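Local coordinates for protein chitinase (Thermococcus chitonophagus, PDB 5XSW) that probably hydrolyses chitin as an endo-acting chitinase, the construct comprising an N-terminal beta-sheet domain and a helical domain that holds a bound glycan, at residues Y26-W31 / P465-P470; F33-I38 / G74-N79; F268-D273 / F413-A418. All blocks are in the same frame, centred on the assembly; numbering follows the deposited sequence.

Contact 1: residues Y26-W31 / P465-P470; sequences YVWNGW and PEPHIP
Trp28 carries CG anti to its own N (chi1 173°), and with chi2 at -101° the indole is laid into the proline-rich loop 465-470. Both Trp28 and Asn29 occupy the corners of a type II beta turn, Val27 to Gly30, through which the N-terminal beta domain meets the helical domain. A CH-pi contact covers one face of the indole: Pro465 CB lies 3.4 Å from the centroid of the Trp28 five-membered ring. Beyond the other side of the ring plane, Pro470 CB approaches obliquely, 3.8 Å from Trp28 CZ2. Polar closure comes at the ring edge, where Trp28 NE1 donates to Pro467 O at 2.9 Å; the N-H...O angle of 138° shows a bent bond, although the acceptor stays near the ring plane. The peptide before Pro467 is cis, and His468 ND1 binds Pro465 O at 2.9 Å, tying the loop to itself. His468 O also approaches the indole edge and accepts a bond from Trp198. Asn29 crosses Pro470 at about a right angle, its OD1 accepting a bond from Arg471 N and lying 3.4 Å from Pro470 CA. A water accepts from Asn29 ND2 at 3.0 Å and donates to Ile469 O at 2.9 Å.

Contact 2: residues F33-I38 / G74-N79; sequences FDIKNI and GIFHLN
Ile35 N donates to Gly74 O at 2.8 Å, an almost straight bond with an N-H...O angle of 172°. Phe33 and Phe76 add a reciprocal pair: Phe76 N reaches Phe33 O at 2.9 Å, and Phe33 N reaches Phe76 O at 3.0 Å. The two therefore form an antiparallel hydrogen-bonded pair, while Asp34 and Ile75 form the non-hydrogen-bonded pair beside it. With N-to-C directions 165° apart, strands 33-35 and 75-77 make an antiparallel ladder in the second sheet of the N-terminal beta domain; just past it, Lys36 and Asn37 both face His103 in a classic beta bulge. On the Asp34 face, Asp34 OD1 lies alongside Ile75 CG2 at 4.0 Å, and both side chains meet helix 475-482. On the phenylalanine face, the CB atoms of Phe33 and Phe76 are 4.2 Å apart, and Phe76 packs on Leu19. Ile35 has CG1 beside its backbone N and CD1 extended (chi2 -175°), which carries CD1 obliquely to within 3.6 Å of Phe76 CE1. Shortening Ile35 to an alanine would probably leave a gap beside the Phe76 ring and Ile102, letting the ring shift. The Phe33 carbonyl oxygen lies at the edge of that same ring, 3.6 Å from Phe76 CB.

Contact 3: residues F268-D273 / F413-A418; sequences FPDTAD and FFRPGA
Two loops of the helical domain meet here, each built round a beta turn: a type I turn from Pro269 to Ala272, ahead of helix 274-278, and a type II turn from Arg415 to Ala418, between helices 399-412 and 421-439. Arg415 makes the polar link. Its NH2 donates to Phe268 O at 3.0 Å, with the donor in the carbonyl plane, and to Asp270 OD1 at 2.9 Å within a salt bridge. Arg415 NH1 adds only a weak bond to Asp270 OD1, at 3.3 Å. The carboxylate and guanidinium planes stand 74° apart, and NH2 meets OD1 from above the carboxylate plane; the pair is therefore not a coplanar bidentate one. Arg415 CG is anti to N (chi1 180°) and the chain bends at chi3 (-71°), which turns the guanidinium toward the other loop; NE is held by Pro265 O. Asp270 also packs against Asp475 of the second subunit, placing this end of the contact at the dimer interface. Next to the polar link, Pro269 CD lies 3.8 Å from Phe414 O. Phe268 and Phe413 run side by side, pointing the same way, with Phe268 CE1 at the edge of the Phe413 ring, 4.0 Å from Phe413 CE1, and both rings rest on helix 288-311. This is a salt bridge backed by a side-chain-to-carbonyl hydrogen bond, joining two beta-turn loops that connect helices of the helical domain.

In the fold
Contact 2 is the buried one, lying within the N-terminal beta domain, and strand backbone bonds dominate it. Contacts 1 and 3 are partly buried and join loops, relying on side chains instead: an indole between prolines in contact 1, a salt bridge in contact 3. The loop 26-31 connects all three. Trp31 meets His77 of contact 2 edge to face, whereas Tyr26 packs on Arg415, and Trp28 CZ3 lies 3.7 Å from Phe414 CD1. Contact 1 thus couples the beta domain to the helical domain, within which contact 3 lies. Contacts 2 and 3 do not touch, their nearest atoms being about 8 Å apart.

Contact 1: residues Y26-W31 / P465-P470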
loop_
_atom_site.group_PDB
_atom_site.type_symbol
_atom_site.label_atom_id
_atom_site.label_comp_id
_atom_site.label_asym_id
_atom_site.label_seq_id
_atom_site.Cartn_x
_atom_site.Cartn_y
_atom_site.Cartn_z
ATOM N N TYR A 26 11.314 21.447 2.325
ATOM C CA TYR A 26 10.686 20.673 3.390
ATOM C C TYR A 26 10.760 21.401 4.709
ATOM O O TYR A 26 11.830 21.833 5.125
ATOM C CB TYR A 26 11.353 19.285 3.544
ATOM C CG TYR A 26 10.860 18.579 4.776
ATOM C CD1 TYR A 26 9.557 18.092 4.823
ATOM C CD2 TYR A 26 11.660 18.432 5.894
ATOM C CE1 TYR A 26 9.065 17.470 5.961
ATOM C CE2 TYR A 26 11.172 17.808 7.048
ATOM C CZ TYR A 26 9.867 17.338 7.059
ATOM O OH TYR A 26 9.328 16.741 8.164
ATOM N N VAL A 27 9.622 21.529 5.390
ATOM C CA VAL A 27 9.648 21.861 6.809
ATOM C C VAL A 27 8.614 20.946 7.515
ATOM O O VAL A 27 7.637 20.510 6.891
ATOM C CB VAL A 27 9.328 23.385 7.102
ATOM C CG1 VAL A 27 10.086 24.301 6.155
ATOM C CG2 VAL A 27 7.876 23.663 7.045
ATOM N N TRP A 28 8.863 20.652 8.778
ATOM C CA TRP A 28 8.060 19.760 9.599
ATOM C C TRP A 28 6.602 20.121 9.530
ATOM O O TRP A 28 6.241 21.280 9.752
ATOM C CB TRP A 28 8.530 19.819 11.031
ATOM C CG TRP A 28 7.634 19.049 11.944
ATOM C CD1 TRP A 28 6.665 19.554 12.777
ATOM C CD2 TRP A 28 7.664 17.621 12.166
ATOM N NE1 TRP A 28 6.060 18.524 13.474
ATOM C CE2 TRP A 28 6.673 17.333 13.144
ATOM C CE3 TRP A 28 8.444 16.564 11.638
ATOM C CZ2 TRP A 28 6.411 16.032 13.586
ATOM C CZ3 TRP A 28 8.191 15.257 12.085
ATOM C CH2 TRP A 28 7.197 15.003 13.069
ATOM N N ASN A 29 5.783 19.145 9.123
ATOM C CA ASN A 29 4.328 19.275 9.073
ATOM C C ASN A 29 3.851 20.211 7.974
ATOM O O ASN A 29 2.681 20.464 7.853
ATOM C CB ASN A 29 3.776 19.767 10.419
ATOM C CG ASN A 29 2.480 19.066 10.802
ATOM O OD1 ASN A 29 2.129 18.044 10.217
ATOM N ND2 ASN A 29 1.785 19.588 11.823
ATOM N N GLY A 30 4.757 20.706 7.151
ATOM C CA GLY A 30 4.349 21.623 6.102
ATOM C C GLY A 30 4.807 21.221 4.716
ATOM O O GLY A 30 4.959 22.077 3.830
ATOM N N TRP A 31 5.013 19.919 4.497
ATOM C CA TRP A 31 5.512 19.471 3.194
ATOM C C TRP A 31 4.368 19.469 2.206
ATOM O O TRP A 31 4.533 19.721 0.998
ATOM C CB TRP A 31 6.154 18.076 3.321
ATOM C CG TRP A 31 6.634 17.473 2.023
ATOM C CD1 TRP A 31 7.855 17.677 1.415
ATOM C CD2 TRP A 31 5.907 16.566 1.170
ATOM N NE1 TRP A 31 7.910 16.964 0.235
ATOM C CE2 TRP A 31 6.736 16.275 0.067
ATOM C CE3 TRP A 31 4.628 15.997 1.220
ATOM C CZ2 TRP A 31 6.340 15.426 -0.953
ATOM C CZ3 TRP A 31 4.229 15.162 0.190
ATOM C CH2 TRP A 31 5.093 14.890 -0.888
ATOM N N PRO A 465 10.573 18.581 16.643
ATOM C CA PRO A 465 9.630 19.561 16.090
ATOM C C PRO A 465 8.230 19.411 16.705
ATOM O O PRO A 465 7.815 18.282 17.015
ATOM C CB PRO A 465 9.583 19.222 14.598
ATOM C CG PRO A 465 10.653 18.259 14.354
ATOM C CD PRO A 465 11.077 17.639 15.632
ATOM N N GLU A 466 7.543 20.540 16.896
ATOM C CA GLU A 466 6.182 20.582 17.416
ATOM C C GLU A 466 5.229 20.927 16.280
ATOM O O GLU A 466 5.611 21.652 15.357
ATOM C CB GLU A 466 6.075 21.610 18.551
ATOM C CG GLU A 466 6.866 21.223 19.809
ATOM C CD GLU A 466 6.071 20.305 20.718
ATOM O OE1 GLU A 466 5.011 19.801 20.283
ATOM O OE2 GLU A 466 6.474 20.119 21.889
ATOM N N PRO A 467 4.005 20.379 16.305
ATOM C CA PRO A 467 3.534 19.369 17.260
ATOM C C PRO A 467 4.246 17.999 16.986
ATOM O O PRO A 467 4.653 17.762 15.842
ATOM C CB PRO A 467 2.035 19.307 16.964
ATOM C CG PRO A 467 1.975 19.552 15.494
ATOM C CD PRO A 467 3.045 20.567 15.202
ATOM N N HIS A 468 4.428 17.152 18.001
ATOM C CA HIS A 468 5.228 15.948 17.807
ATOM C C HIS A 468 4.569 14.950 16.863
ATOM O O HIS A 468 5.255 14.215 16.178
ATOM C CB HIS A 468 5.502 15.280 19.140
ATOM C CG HIS A 468 6.357 16.098 20.053
ATOM N ND1 HIS A 468 7.288 17.010 19.589
ATOM C CD2 HIS A 468 6.421 16.145 21.406
ATOM C CE1 HIS A 468 7.897 17.568 20.619
ATOM N NE2 HIS A 468 7.389 17.060 21.731
ATOM N N ILE A 469 3.239 14.918 16.841
ATOM C CA ILE A 469 2.508 14.060 15.892
ATOM C C ILE A 469 2.092 14.872 14.683
ATOM O O ILE A 469 1.287 15.812 14.808
ATOM C CB ILE A 469 1.286 13.420 16.580
ATOM C CG1 ILE A 469 1.755 12.662 17.831
ATOM C CG2 ILE A 469 0.461 12.550 15.588
ATOM C CD1 ILE A 469 0.591 12.064 18.658
ATOM N N PRO A 470 2.653 14.548 13.498
ATOM C CA PRO A 470 2.361 15.326 12.293
ATOM C C PRO A 470 1.032 14.884 11.697
ATOM O O PRO A 470 0.589 13.769 12.010
ATOM C CB PRO A 470 3.557 14.993 11.358
ATOM C CG PRO A 470 3.876 13.555 11.718
ATOM C CD PRO A 470 3.607 13.438 13.236
HETATM O O HOH W 1 -0.120 17.842 13.319
#

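Contact 2: residues F33-I38 / G74-N79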
loop_
_atom_site.group_PDB
_atom_site.type_symbol
_atom_site.label_atom_id
_atom_site.label_comp_id
_atom_site.label_asym_id
_atom_site.label_seq_id
_atom_site.Cartn_x
_atom_site.Cartn_y
_atom_site.Cartn_z
ATOM N N PHE A 33 -0.101 20.376 2.495
ATOM C CA PHE A 33 -1.362 20.621 3.224
ATOM C C PHE A 33 -2.498 20.062 2.433
ATOM O O PHE A 33 -2.670 20.385 1.254
ATOM C CB PHE A 33 -1.581 22.158 3.479
ATOM C CG PHE A 33 -0.492 22.779 4.286
ATOM C CD1 PHE A 33 -0.432 22.592 5.662
ATOM C CD2 PHE A 33 0.492 23.535 3.682
ATOM C CE1 PHE A 33 0.591 23.173 6.424
ATOM C CE2 PHE A 33 1.536 24.104 4.426
ATOM C CZ PHE A 33 1.594 23.914 5.792
ATOM N N ASP A 34 -3.315 19.231 3.064
ATOM C CA ASP A 34 -4.497 18.712 2.414
ATOM C C ASP A 34 -5.716 19.433 3.019
ATOM O O ASP A 34 -5.974 19.282 4.210
ATOM C CB ASP A 34 -4.662 17.198 2.632
ATOM C CG ASP A 34 -3.674 16.365 1.804
ATOM O OD1 ASP A 34 -2.861 16.969 1.083
ATOM O OD2 ASP A 34 -3.751 15.118 1.913
ATOM N N ILE A 35 -6.439 20.177 2.194
ATOM C CA ILE A 35 -7.576 20.989 2.708
ATOM C C ILE A 35 -8.899 20.320 2.468
ATOM O O ILE A 35 -9.287 20.072 1.326
ATOM C CB ILE A 35 -7.527 22.394 2.058
ATOM C CG1 ILE A 35 -6.210 23.069 2.525
ATOM C CG2 ILE A 35 -8.779 23.200 2.474
ATOM C CD1 ILE A 35 -6.056 24.486 2.086
ATOM N N LYS A 36 -9.596 19.967 3.554
ATOM C CA LYS A 36 -10.948 19.447 3.462
ATOM C C LYS A 36 -11.942 20.512 2.916
ATOM O O LYS A 36 -12.695 20.267 1.971
ATOM C CB LYS A 36 -11.401 18.987 4.840
ATOM C CG LYS A 36 -12.734 18.225 4.854
ATOM C CD LYS A 36 -13.269 18.110 6.298
ATOM C CE LYS A 36 -14.441 17.131 6.423
ATOM N NZ LYS A 36 -14.050 15.670 6.235
ATOM N N ASN A 37 -11.947 21.688 3.557
ATOM C CA ASN A 37 -12.732 22.812 3.062
ATOM C C ASN A 37 -12.241 24.087 3.759
ATOM O O ASN A 37 -11.322 24.038 4.589
ATOM C CB ASN A 37 -14.243 22.579 3.250
ATOM C CG ASN A 37 -14.622 22.181 4.647
ATOM O OD1 ASN A 37 -14.185 22.799 5.616
ATOM N ND2 ASN A 37 -15.484 21.161 4.764
ATOM N N ILE A 38 -12.767 25.221 3.319
ATOM C CA ILE A 38 -12.451 26.523 3.934
ATOM C C ILE A 38 -13.851 27.074 4.330
ATOM O O ILE A 38 -14.761 27.057 3.510
ATOM C CB ILE A 38 -11.774 27.518 2.982
ATOM C CG1 ILE A 38 -10.496 26.961 2.350
ATOM C CG2 ILE A 38 -11.392 28.858 3.709
ATOM C CD1 ILE A 38 -10.763 26.323 1.001
ATOM N N GLY A 74 -7.602 20.766 -3.736
ATOM C CA GLY A 74 -7.382 20.846 -2.308
ATOM C C GLY A 74 -6.011 20.448 -1.784
ATOM O O GLY A 74 -5.785 20.482 -0.555
ATOM N N ILE A 75 -5.088 20.066 -2.684
ATOM C CA ILE A 75 -3.768 19.580 -2.254
ATOM C C ILE A 75 -2.718 20.630 -2.484
ATOM O O ILE A 75 -2.575 21.110 -3.601
ATOM C CB ILE A 75 -3.341 18.236 -3.049
ATOM C CG1 ILE A 75 -4.367 17.113 -2.810
ATOM C CG2 ILE A 75 -1.935 17.833 -2.686
ATOM C CD1 ILE A 75 -4.411 16.056 -3.948
ATOM N N PHE A 76 -1.966 20.973 -1.454
ATOM C CA PHE A 76 -0.997 22.071 -1.527
ATOM C C PHE A 76 0.411 21.612 -1.209
ATOM O O PHE A 76 0.849 21.641 -0.057
ATOM C CB PHE A 76 -1.354 23.196 -0.549
ATOM C CG PHE A 76 -2.561 23.990 -0.988
ATOM C CD1 PHE A 76 -3.832 23.460 -0.850
ATOM C CD2 PHE A 76 -2.403 25.234 -1.590
ATOM C CE1 PHE A 76 -4.975 24.163 -1.293
ATOM C CE2 PHE A 76 -3.552 25.990 -2.018
ATOM C CZ PHE A 76 -4.831 25.435 -1.869
ATOM N N HIS A 77 1.124 21.189 -2.247
ATOM C CA HIS A 77 2.528 20.841 -2.134
ATOM C C HIS A 77 3.358 22.106 -1.979
ATOM O O HIS A 77 2.837 23.211 -2.032
ATOM C CB HIS A 77 2.950 20.048 -3.389
ATOM C CG HIS A 77 2.480 18.626 -3.367
ATOM N ND1 HIS A 77 3.044 17.686 -2.530
ATOM C CD2 HIS A 77 1.488 17.992 -4.038
ATOM C CE1 HIS A 77 2.409 16.534 -2.674
ATOM N NE2 HIS A 77 1.476 16.684 -3.599
ATOM N N LEU A 78 4.649 21.935 -1.782
ATOM C CA LEU A 78 5.576 23.037 -1.633
ATOM C C LEU A 78 5.368 24.068 -2.728
ATOM O O LEU A 78 5.082 23.715 -3.890
ATOM C CB LEU A 78 7.012 22.529 -1.654
ATOM C CG LEU A 78 7.526 21.591 -0.561
ATOM C CD1 LEU A 78 8.991 21.175 -0.881
ATOM C CD2 LEU A 78 7.453 22.205 0.833
ATOM N N ASN A 79 5.411 25.339 -2.329
ATOM C CA ASN A 79 5.318 26.449 -3.280
ATOM C C ASN A 79 4.080 26.439 -4.163
ATOM O O ASN A 79 4.183 26.604 -5.367
ATOM C CB ASN A 79 6.570 26.450 -4.175
ATOM C CG ASN A 79 6.835 27.813 -4.818
ATOM O OD1 ASN A 79 6.485 28.849 -4.260
ATOM N ND2 ASN A 79 7.463 27.807 -5.990
#

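Contact 3: residues F268-D273 / F413-A418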
loop_
_atom_site.group_PDB
_atom_site.type_symbol
_atom_site.label_atom_id
_atom_site.label_comp_id
_atom_site.label_asym_id
_atom_site.label_seq_id
_atom_site.Cartn_x
_atom_site.Cartn_y
_atom_site.Cartn_z
ATOM N N PHE A 268 8.573 9.118 7.654
ATOM C CA PHE A 268 9.379 8.181 6.847
ATOM C C PHE A 268 10.190 8.888 5.789
ATOM O O PHE A 268 9.606 9.603 4.981
ATOM C CB PHE A 268 8.451 7.174 6.154
ATOM C CG PHE A 268 7.759 6.267 7.097
ATOM C CD1 PHE A 268 8.416 5.160 7.638
ATOM C CD2 PHE A 268 6.439 6.506 7.456
ATOM C CE1 PHE A 268 7.763 4.302 8.525
ATOM C CE2 PHE A 268 5.802 5.669 8.338
ATOM C CZ PHE A 268 6.451 4.558 8.869
ATOM N N PRO A 269 11.534 8.679 5.784
ATOM C CA PRO A 269 12.294 9.183 4.631
ATOM C C PRO A 269 11.952 8.384 3.365
ATOM O O PRO A 269 11.444 7.261 3.459
ATOM C CB PRO A 269 13.764 8.980 5.061
ATOM C CG PRO A 269 13.729 7.743 5.989
ATOM C CD PRO A 269 12.348 7.873 6.712
ATOM N N ASP A 270 12.247 8.936 2.192
ATOM C CA ASP A 270 11.901 8.274 0.935
ATOM C C ASP A 270 12.628 6.940 0.765
ATOM O O ASP A 270 12.173 6.109 -0.018
ATOM C CB ASP A 270 12.251 9.188 -0.271
ATOM C CG ASP A 270 11.318 10.431 -0.372
ATOM O OD1 ASP A 270 10.191 10.403 0.168
ATOM O OD2 ASP A 270 11.711 11.427 -1.010
ATOM N N THR A 271 13.733 6.762 1.503
ATOM C CA THR A 271 14.554 5.539 1.426
ATOM C C THR A 271 13.944 4.370 2.185
ATOM O O THR A 271 14.408 3.251 2.071
ATOM C CB THR A 271 15.949 5.764 2.002
ATOM O OG1 THR A 271 15.846 6.401 3.291
ATOM C CG2 THR A 271 16.801 6.641 1.060
ATOM N N ALA A 272 12.903 4.612 2.982
ATOM C CA ALA A 272 12.424 3.569 3.917
ATOM C C ALA A 272 11.939 2.359 3.132
ATOM O O ALA A 272 11.114 2.488 2.243
ATOM C CB ALA A 272 11.257 4.106 4.807
ATOM N N ASP A 273 12.412 1.192 3.506
ATOM C CA ASP A 273 12.129 -0.037 2.785
ATOM C C ASP A 273 11.432 -1.044 3.708
ATOM O O ASP A 273 11.867 -1.240 4.846
ATOM C CB ASP A 273 13.459 -0.657 2.263
ATOM C CG ASP A 273 13.282 -2.097 1.884
ATOM O OD1 ASP A 273 12.589 -2.341 0.876
ATOM O OD2 ASP A 273 13.726 -2.980 2.629
ATOM N N PHE A 413 13.954 7.293 10.967
ATOM C CA PHE A 413 12.812 8.199 11.013
ATOM C C PHE A 413 13.177 9.675 10.800
ATOM O O PHE A 413 14.340 10.058 10.899
ATOM C CB PHE A 413 12.058 7.990 12.346
ATOM C CG PHE A 413 11.538 6.563 12.495
ATOM C CD1 PHE A 413 10.519 6.089 11.663
ATOM C CD2 PHE A 413 12.077 5.725 13.419
ATOM C CE1 PHE A 413 10.038 4.795 11.772
ATOM C CE2 PHE A 413 11.605 4.417 13.568
ATOM C CZ PHE A 413 10.611 3.918 12.732
ATOM N N PHE A 414 12.160 10.470 10.466
ATOM C CA PHE A 414 12.318 11.891 10.099
ATOM C C PHE A 414 12.995 11.994 8.761
ATOM O O PHE A 414 13.620 11.048 8.254
ATOM C CB PHE A 414 13.100 12.705 11.142
ATOM C CG PHE A 414 12.489 12.685 12.512
ATOM C CD1 PHE A 414 11.412 13.489 12.808
ATOM C CD2 PHE A 414 13.025 11.882 13.512
ATOM C CE1 PHE A 414 10.834 13.481 14.104
ATOM C CE2 PHE A 414 12.477 11.851 14.790
ATOM C CZ PHE A 414 11.372 12.656 15.093
ATOM N N ARG A 415 12.850 13.170 8.202
ATOM C CA ARG A 415 13.300 13.532 6.862
ATOM C C ARG A 415 14.361 14.611 7.081
ATOM O O ARG A 415 14.312 15.328 8.080
ATOM C CB ARG A 415 12.050 13.988 6.065
ATOM C CG ARG A 415 12.143 14.432 4.668
ATOM C CD ARG A 415 10.732 14.625 4.087
ATOM N NE ARG A 415 10.090 13.322 3.884
ATOM C CZ ARG A 415 9.927 12.730 2.710
ATOM N NH1 ARG A 415 10.320 13.335 1.586
ATOM N NH2 ARG A 415 9.366 11.523 2.666
ATOM N N PRO A 416 15.354 14.714 6.188
ATOM C CA PRO A 416 16.319 15.804 6.319
ATOM C C PRO A 416 15.643 17.166 6.391
ATOM O O PRO A 416 14.781 17.452 5.562
ATOM C CB PRO A 416 17.149 15.693 5.030
ATOM C CG PRO A 416 17.046 14.263 4.652
ATOM C CD PRO A 416 15.645 13.867 5.019
ATOM N N GLY A 417 16.055 17.990 7.344
ATOM C CA GLY A 417 15.491 19.316 7.478
ATOM C C GLY A 417 14.563 19.407 8.665
ATOM O O GLY A 417 14.116 20.494 9.034
ATOM N N ALA A 418 14.227 18.268 9.262
ATOM C CA ALA A 418 13.317 18.318 10.390
ATOM C C ALA A 418 14.079 18.681 11.641
ATOM O O ALA A 418 13.619 19.468 12.448
ATOM C CB ALA A 418 12.579 16.979 10.580
#